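Local coordinates for protein threonine synthase (Brucella melitensis bv. 1, PDB 4F4F) that probably catalyses the pyridoxal-phosphate-dependent conversion of O-phospho-L-homoserine and water to L-threonine and phosphate, the last step of threonine biosynthesis, at residues A75-E78 with R79-R82; F88-A92 with V93-V97. One frame throughout, in Å; residues are numbered along the deposited sequence.

Contact 1: A75-E78 with R79-R82; sequences ADFE and RMVR
Phe77 and Val81, one helical turn apart, pack against each other. CG2 of Val81 sits over the centre of the ring, 3.9 Å from its centroid, as a CH-pi contact. Met80 approaches the same ring at its edge, a Met-aromatic contact with SD 4.0 Å from Phe77 CD1. Met80 CG lies between its backbone N and carbonyl carbon (chi1 71°), and the chain folds back until CE is 3.5 Å from Asp76 O.

Two charge pairs lie away from this cluster, on different flanks. Glu78 and Arg82 run alongside each other in a salt bridge, Arg82 NH1 donating to Glu78 OE1 at 2.9 Å along a bent path (140°) from above the carboxylate plane. Asp76 and Arg79 form a long one of charges only (OD1 to NH2 3.9 Å), the oxygen well out of the guanidinium plane.

Val81 N to Phe77 O and Met80 N to Asp76 O are ordinary helical bonds; at the kink Arg79 N donates to Asp76 O rather than Ala75 O, so Asp76 O accepts two, both from one face of its plane.

Helix 74-86 rests on two neighbours: Phe77 and Val81 reach Leu61 of helix 56-64, and Met80 and Val81 reach Met127 and Leu123 of helix 117-134.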
ATOM      1  N   ALA A  75       4.982  14.140 -21.449  1.00 19.07           N
ATOM      2  CA  ALA A  75       3.694  13.862 -22.067  1.00 19.18           C
ATOM      3  C   ALA A  75       3.225  12.440 -21.722  1.00 18.70           C
ATOM      4  O   ALA A  75       2.029  12.231 -21.457  1.00 18.40           O
ATOM      5  CB  ALA A  75       3.761  14.072 -23.599  1.00 20.40           C
ATOM      6  N   ASP A  76       4.146  11.472 -21.733  1.00 18.34           N
ATOM      7  CA  ASP A  76       3.795  10.089 -21.405  1.00 18.25           C
ATOM      8  C   ASP A  76       3.425   9.952 -19.925  1.00 17.27           C
ATOM      9  O   ASP A  76       2.424   9.314 -19.589  1.00 16.98           O
ATOM     10  CB  ASP A  76       4.930   9.124 -21.748  1.00 18.68           C
ATOM     11  CG  ASP A  76       5.228   9.094 -23.225  1.00 20.36           C
ATOM     12  OD1 ASP A  76       4.320   8.753 -23.991  1.00 21.20           O
ATOM     13  OD2 ASP A  76       6.354   9.472 -23.599  1.00 21.25           O
ATOM     14  N   PHE A  77       4.208  10.566 -19.040  1.00 16.76           N
ATOM     15  CA  PHE A  77       3.854  10.582 -17.607  1.00 16.36           C
ATOM     16  C   PHE A  77       2.482  11.244 -17.331  1.00 17.32           C
ATOM     17  O   PHE A  77       1.678  10.672 -16.595  1.00 15.88           O
ATOM     18  CB  PHE A  77       4.989  11.186 -16.769  1.00 15.76           C
ATOM     19  CG  PHE A  77       4.959  10.803 -15.299  1.00 14.69           C
ATOM     20  CD1 PHE A  77       4.924   9.469 -14.901  1.00 14.45           C
ATOM     21  CD2 PHE A  77       5.056  11.757 -14.336  1.00 14.04           C
ATOM     22  CE1 PHE A  77       4.902   9.129 -13.564  1.00 13.77           C
ATOM     23  CE2 PHE A  77       5.049  11.429 -13.000  1.00 13.69           C
ATOM     24  CZ  PHE A  77       4.997  10.110 -12.600  1.00 13.46           C
ATOM     25  N   GLU A  78       2.200  12.405 -17.954  1.00 19.49           N
ATOM     26  CA  GLU A  78       0.847  13.042 -17.943  1.00 22.86           C
ATOM     27  C   GLU A  78      -0.127  12.505 -19.014  1.00 25.63           C
ATOM     28  O   GLU A  78      -0.852  13.319 -19.773  1.00 32.00           O
ATOM     29  CB  GLU A  78       0.902  14.531 -18.289  1.00 24.78           C
ATOM     30  CG  GLU A  78      -0.498  15.126 -18.252  1.00 27.16           C
ATOM     31  CD  GLU A  78      -0.581  16.559 -18.683  1.00 31.70           C
ATOM     32  OE1 GLU A  78      -1.726  17.004 -18.913  1.00 36.88           O
ATOM     33  OE2 GLU A  78       0.464  17.232 -18.800  1.00 34.36           O
ATOM     34  N   ARG A  79      -0.031  11.239 -19.266  1.00 22.38           N
ATOM     35  CA  ARG A  79      -1.130  10.502 -19.803  1.00 21.80           C
ATOM     36  C   ARG A  79      -1.380   9.436 -18.744  1.00 18.55           C
ATOM     37  O   ARG A  79      -2.483   9.194 -18.366  1.00 17.22           O
ATOM     38  CB  ARG A  79      -0.687   9.894 -21.114  1.00 24.55           C
ATOM     39  CG  ARG A  79      -1.644   8.978 -21.835  1.00 28.06           C
ATOM     40  CD  ARG A  79      -0.871   8.385 -23.019  1.00 31.05           C
ATOM     41  NE  ARG A  79      -0.340   7.040 -22.748  1.00 34.21           N
ATOM     42  CZ  ARG A  79       0.755   6.697 -22.043  1.00 36.52           C
ATOM     43  NH1 ARG A  79       1.056   5.406 -21.924  1.00 40.32           N
ATOM     44  NH2 ARG A  79       1.553   7.568 -21.437  1.00 34.81           N
ATOM     45  N   MET A  80      -0.322   8.817 -18.250  1.00 16.82           N
ATOM     46  CA  MET A  80      -0.502   7.641 -17.413  1.00 16.25           C
ATOM     47  C   MET A  80      -1.024   8.036 -16.004  1.00 15.09           C
ATOM     48  O   MET A  80      -1.858   7.343 -15.444  1.00 14.23           O
ATOM     49  CB  MET A  80       0.771   6.793 -17.383  1.00 16.36           C
ATOM     50  CG  MET A  80       1.950   7.362 -16.620  1.00 16.25           C
ATOM     51  SD  MET A  80       3.410   6.273 -16.793  1.00 17.22           S
ATOM     52  CE  MET A  80       3.889   6.367 -18.499  1.00 17.01           C
ATOM     53  N   VAL A  81      -0.595   9.189 -15.492  1.00 14.62           N
ATOM     54  CA  VAL A  81      -1.123   9.712 -14.212  1.00 14.28           C
ATOM     55  C   VAL A  81      -2.604  10.080 -14.391  1.00 15.11           C
ATOM     56  O   VAL A  81      -3.451   9.697 -13.597  1.00 13.92           O
ATOM     57  CB  VAL A  81      -0.272  10.888 -13.673  1.00 13.77           C
ATOM     58  CG1 VAL A  81      -0.922  11.496 -12.447  1.00 13.39           C
ATOM     59  CG2 VAL A  81       1.137  10.440 -13.331  1.00 13.22           C
ATOM     60  N   ARG A  82      -2.930  10.738 -15.511  1.00 16.81           N
ATOM     61  CA  ARG A  82      -4.327  11.108 -15.817  1.00 18.46           C
ATOM     62  C   ARG A  82      -5.188   9.855 -15.917  1.00 18.02           C
ATOM     63  O   ARG A  82      -6.279   9.817 -15.377  1.00 18.17           O
ATOM     64  CB  ARG A  82      -4.383  11.897 -17.140  1.00 21.38           C
ATOM     65  CG  ARG A  82      -5.679  12.616 -17.489  1.00 25.08           C
ATOM     66  CD  ARG A  82      -5.475  13.837 -18.448  1.00 28.22           C
ATOM     67  NE  ARG A  82      -4.418  14.800 -18.001  1.00 32.24           N
ATOM     68  CZ  ARG A  82      -4.523  15.721 -17.007  1.00 33.44           C
ATOM     69  NH1 ARG A  82      -3.473  16.493 -16.694  1.00 34.46           N
ATOM     70  NH2 ARG A  82      -5.647  15.900 -16.304  1.00 33.65           N
TER

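Contact 2: F88-A92 with V93-V97; sequences FRHDA and VCPLV
The imidazole of His90 carries the ring of Pro95 on one face: CG stands over its centre, 3.6 Å from the centroid and 8° off the normal, and CB is close to the rim of the ring, 3.5 Å from His90 CE1. This is a CH-pi contact between a flat ring and a puckered one. At the edge, the backbone N of Ala92 donates to His90 ND1 at 3.1 Å and lies nearly in the ring plane; the imidazole also meets the ring of His110, whose plane is steeply inclined to it. With CG opposite the backbone N (chi1 -162°), the ring swings forward along the chain, where its edge can take this bond and its face can receive the proline. Phe88, the other aromatic residue, meets Val93 at about a right angle, its CD2 3.8 Å from Val93 CG1, and Val93 O approaches the ring obliquely.

A type I beta turn from His90 to Val93 brings the flanking residues Phe88 and Pro95 into these contacts. Val93 N closes it on His90 O at 2.9 Å, coming from above the carbonyl plane. A weak bond from Cys94 N to Ala92 O follows, spanning a classic gamma turn centred on Val93, a positive phi (72°) uncommon for a beta-branched residue. Ala92 CB also touches Pro95 CB, so the proline meets both His90 and Ala92.

Beyond the turn, Pro95 and Val97 pair with strand 103-107 through backbone bonds to Glu107 and Val105, and Phe88 packs on Asp118 and Val119 of helix 117-134.

Chemically, the accepting role is consistent with an unprotonated ND1, so that in a neutral ring the proton would probably be on NE2; with the proline on one face, it should restrict rotation of the imidazole. The edge of His90 thus bonds within the turn, while its face packs on Pro95, at the approach to strand 96-100.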
ATOM      1  N   PHE A  88     -10.683   6.588 -10.587  1.00 14.20           N
ATOM      2  CA  PHE A  88     -11.250   6.898  -9.273  1.00 14.02           C
ATOM      3  C   PHE A  88     -12.534   7.689  -9.500  1.00 15.15           C
ATOM      4  O   PHE A  88     -12.531   8.721 -10.178  1.00 15.41           O
ATOM      5  CB  PHE A  88     -10.232   7.722  -8.469  1.00 13.05           C
ATOM      6  CG  PHE A  88      -9.223   6.894  -7.744  1.00 12.32           C
ATOM      7  CD1 PHE A  88      -8.329   6.110  -8.434  1.00 12.28           C
ATOM      8  CD2 PHE A  88      -9.201   6.885  -6.352  1.00 11.87           C
ATOM      9  CE1 PHE A  88      -7.433   5.293  -7.761  1.00 11.94           C
ATOM     10  CE2 PHE A  88      -8.300   6.096  -5.675  1.00 11.58           C
ATOM     11  CZ  PHE A  88      -7.416   5.308  -6.388  1.00 11.66           C
ATOM     12  N   ARG A  89     -13.632   7.207  -8.934  1.00 16.52           N
ATOM     13  CA  ARG A  89     -14.953   7.814  -9.112  1.00 17.96           C
ATOM     14  C   ARG A  89     -15.119   8.906  -8.057  1.00 17.16           C
ATOM     15  O   ARG A  89     -15.921   8.792  -7.115  1.00 18.32           O
ATOM     16  CB  ARG A  89     -16.045   6.770  -8.951  1.00 19.67           C
ATOM     17  CG  ARG A  89     -16.205   5.786 -10.117  1.00 21.69           C
ATOM     18  CD  ARG A  89     -15.044   4.818 -10.344  1.00 22.67           C
ATOM     19  NE  ARG A  89     -15.472   3.790 -11.312  1.00 24.53           N
ATOM     20  CZ  ARG A  89     -14.717   2.807 -11.825  1.00 25.90           C
ATOM     21  NH1 ARG A  89     -15.277   1.952 -12.670  1.00 27.22           N
ATOM     22  NH2 ARG A  89     -13.430   2.650 -11.518  1.00 25.22           N
ATOM     23  N   HIS A  90     -14.306   9.930  -8.164  1.00 15.98           N
ATOM     24  CA  HIS A  90     -14.444  11.112  -7.340  1.00 15.21           C
ATOM     25  C   HIS A  90     -13.590  12.161  -7.959  1.00 14.84           C
ATOM     26  O   HIS A  90     -12.411  11.909  -8.263  1.00 14.33           O
ATOM     27  CB  HIS A  90     -14.028  10.909  -5.862  1.00 14.53           C
ATOM     28  CG  HIS A  90     -14.568  11.982  -4.976  1.00 14.24           C
ATOM     29  ND1 HIS A  90     -14.086  13.240  -4.994  1.00 13.79           N
ATOM     30  CD2 HIS A  90     -15.654  11.986  -4.094  1.00 14.23           C
ATOM     31  CE1 HIS A  90     -14.789  13.999  -4.138  1.00 13.77           C
ATOM     32  NE2 HIS A  90     -15.758  13.235  -3.591  1.00 13.96           N
ATOM     33  N   ASP A  91     -14.143  13.346  -8.163  1.00 14.61           N
ATOM     34  CA  ASP A  91     -13.389  14.419  -8.833  1.00 14.56           C
ATOM     35  C   ASP A  91     -12.111  14.824  -8.096  1.00 13.53           C
ATOM     36  O   ASP A  91     -11.134  15.219  -8.730  1.00 13.01           O
ATOM     37  CB  ASP A  91     -14.295  15.658  -9.066  1.00 15.47           C
ATOM     38  CG  ASP A  91     -15.304  15.447 -10.195  1.00 16.77           C
ATOM     39  OD1 ASP A  91     -15.136  14.488 -10.972  1.00 18.23           O
ATOM     40  OD2 ASP A  91     -16.284  16.203 -10.291  1.00 17.52           O
ATOM     41  N   ALA A  92     -12.135  14.803  -6.764  1.00 12.68           N
ATOM     42  CA  ALA A  92     -10.935  15.084  -5.963  1.00 12.13           C
ATOM     43  C   ALA A  92      -9.948  13.927  -5.872  1.00 11.68           C
ATOM     44  O   ALA A  92      -8.857  14.097  -5.297  1.00 11.29           O
ATOM     45  CB  ALA A  92     -11.339  15.493  -4.548  1.00 11.81           C
ATOM     46  N   VAL A  93     -10.359  12.756  -6.360  1.00 11.72           N
ATOM     47  CA  VAL A  93      -9.591  11.484  -6.287  1.00 11.53           C
ATOM     48  C   VAL A  93      -9.586  10.948  -4.852  1.00 11.57           C
ATOM     49  O   VAL A  93     -10.124   9.873  -4.628  1.00 11.98           O
ATOM     50  CB  VAL A  93      -8.163  11.560  -6.903  1.00 11.16           C
ATOM     51  CG1 VAL A  93      -7.467  10.188  -6.881  1.00 10.75           C
ATOM     52  CG2 VAL A  93      -8.254  12.110  -8.337  1.00 11.32           C
ATOM     53  N   CYS A  94      -8.983  11.691  -3.913  1.00 11.41           N
ATOM     54  CA  CYS A  94      -8.939  11.352  -2.500  1.00 11.33           C
ATOM     55  C   CYS A  94      -9.519  12.517  -1.667  1.00 11.21           C
ATOM     56  O   CYS A  94      -8.792  13.425  -1.271  1.00 11.12           O
ATOM     57  CB  CYS A  94      -7.488  11.100  -2.091  1.00 11.54           C
ATOM     58  SG  CYS A  94      -6.678   9.727  -2.965  1.00 12.04           S
ATOM     59  N   PRO A  95     -10.830  12.510  -1.409  1.00 11.43           N
ATOM     60  CA  PRO A  95     -11.451  13.692  -0.769  1.00 11.46           C
ATOM     61  C   PRO A  95     -11.424  13.624   0.756  1.00 11.53           C
ATOM     62  O   PRO A  95     -11.374  12.529   1.314  1.00 11.52           O
ATOM     63  CB  PRO A  95     -12.873  13.612  -1.222  1.00 11.83           C
ATOM     64  CG  PRO A  95     -13.122  12.134  -1.366  1.00 12.02           C
ATOM     65  CD  PRO A  95     -11.835  11.557  -1.888  1.00 11.72           C
ATOM     66  N   LEU A  96     -11.426  14.788   1.403  1.00 11.55           N
ATOM     67  CA  LEU A  96     -11.615  14.875   2.862  1.00 11.78           C
ATOM     68  C   LEU A  96     -13.105  14.938   3.226  1.00 12.15           C
ATOM     69  O   LEU A  96     -13.899  15.556   2.523  1.00 12.53           O
ATOM     70  CB  LEU A  96     -10.888  16.100   3.423  1.00 11.77           C
ATOM     71  CG  LEU A  96      -9.366  16.113   3.349  1.00 11.70           C
ATOM     72  CD1 LEU A  96      -8.826  17.543   3.618  1.00 12.03           C
ATOM     73  CD2 LEU A  96      -8.731  15.105   4.298  1.00 11.28           C
ATOM     74  N   VAL A  97     -13.466  14.314   4.356  1.00 12.15           N
ATOM     75  CA  VAL A  97     -14.768  14.478   4.982  1.00 12.21           C
ATOM     76  C   VAL A  97     -14.474  14.870   6.427  1.00 12.23           C
ATOM     77  O   VAL A  97     -13.747  14.164   7.108  1.00 11.96           O
ATOM     78  CB  VAL A  97     -15.597  13.173   4.908  1.00 12.55           C
ATOM     79  CG1 VAL A  97     -16.897  13.317   5.737  1.00 12.87           C
ATOM     80  CG2 VAL A  97     -15.905  12.844   3.454  1.00 12.28           C
TER

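Contact 1 and contact 2 follow each other along the chain, from helix 74-86 into the loop that leads to strand 96-100; their centres are 19 Å apart and they do not touch. Both are local and partly buried, with an apolar inner side and exposed residues outside. Helices 56-64 and 117-134 border both. In contact 1 the exposed side is charged, and salt bridges run along helical turns; in contact 2 no salt bridge joins the segments, and a turn bond with a histidine edge does the polar work. Contact 2 also lies closer to the cofactor, with Phe88 about 12 Å from pyridoxal phosphate by its side chain, whereas contact 1 is remote from it.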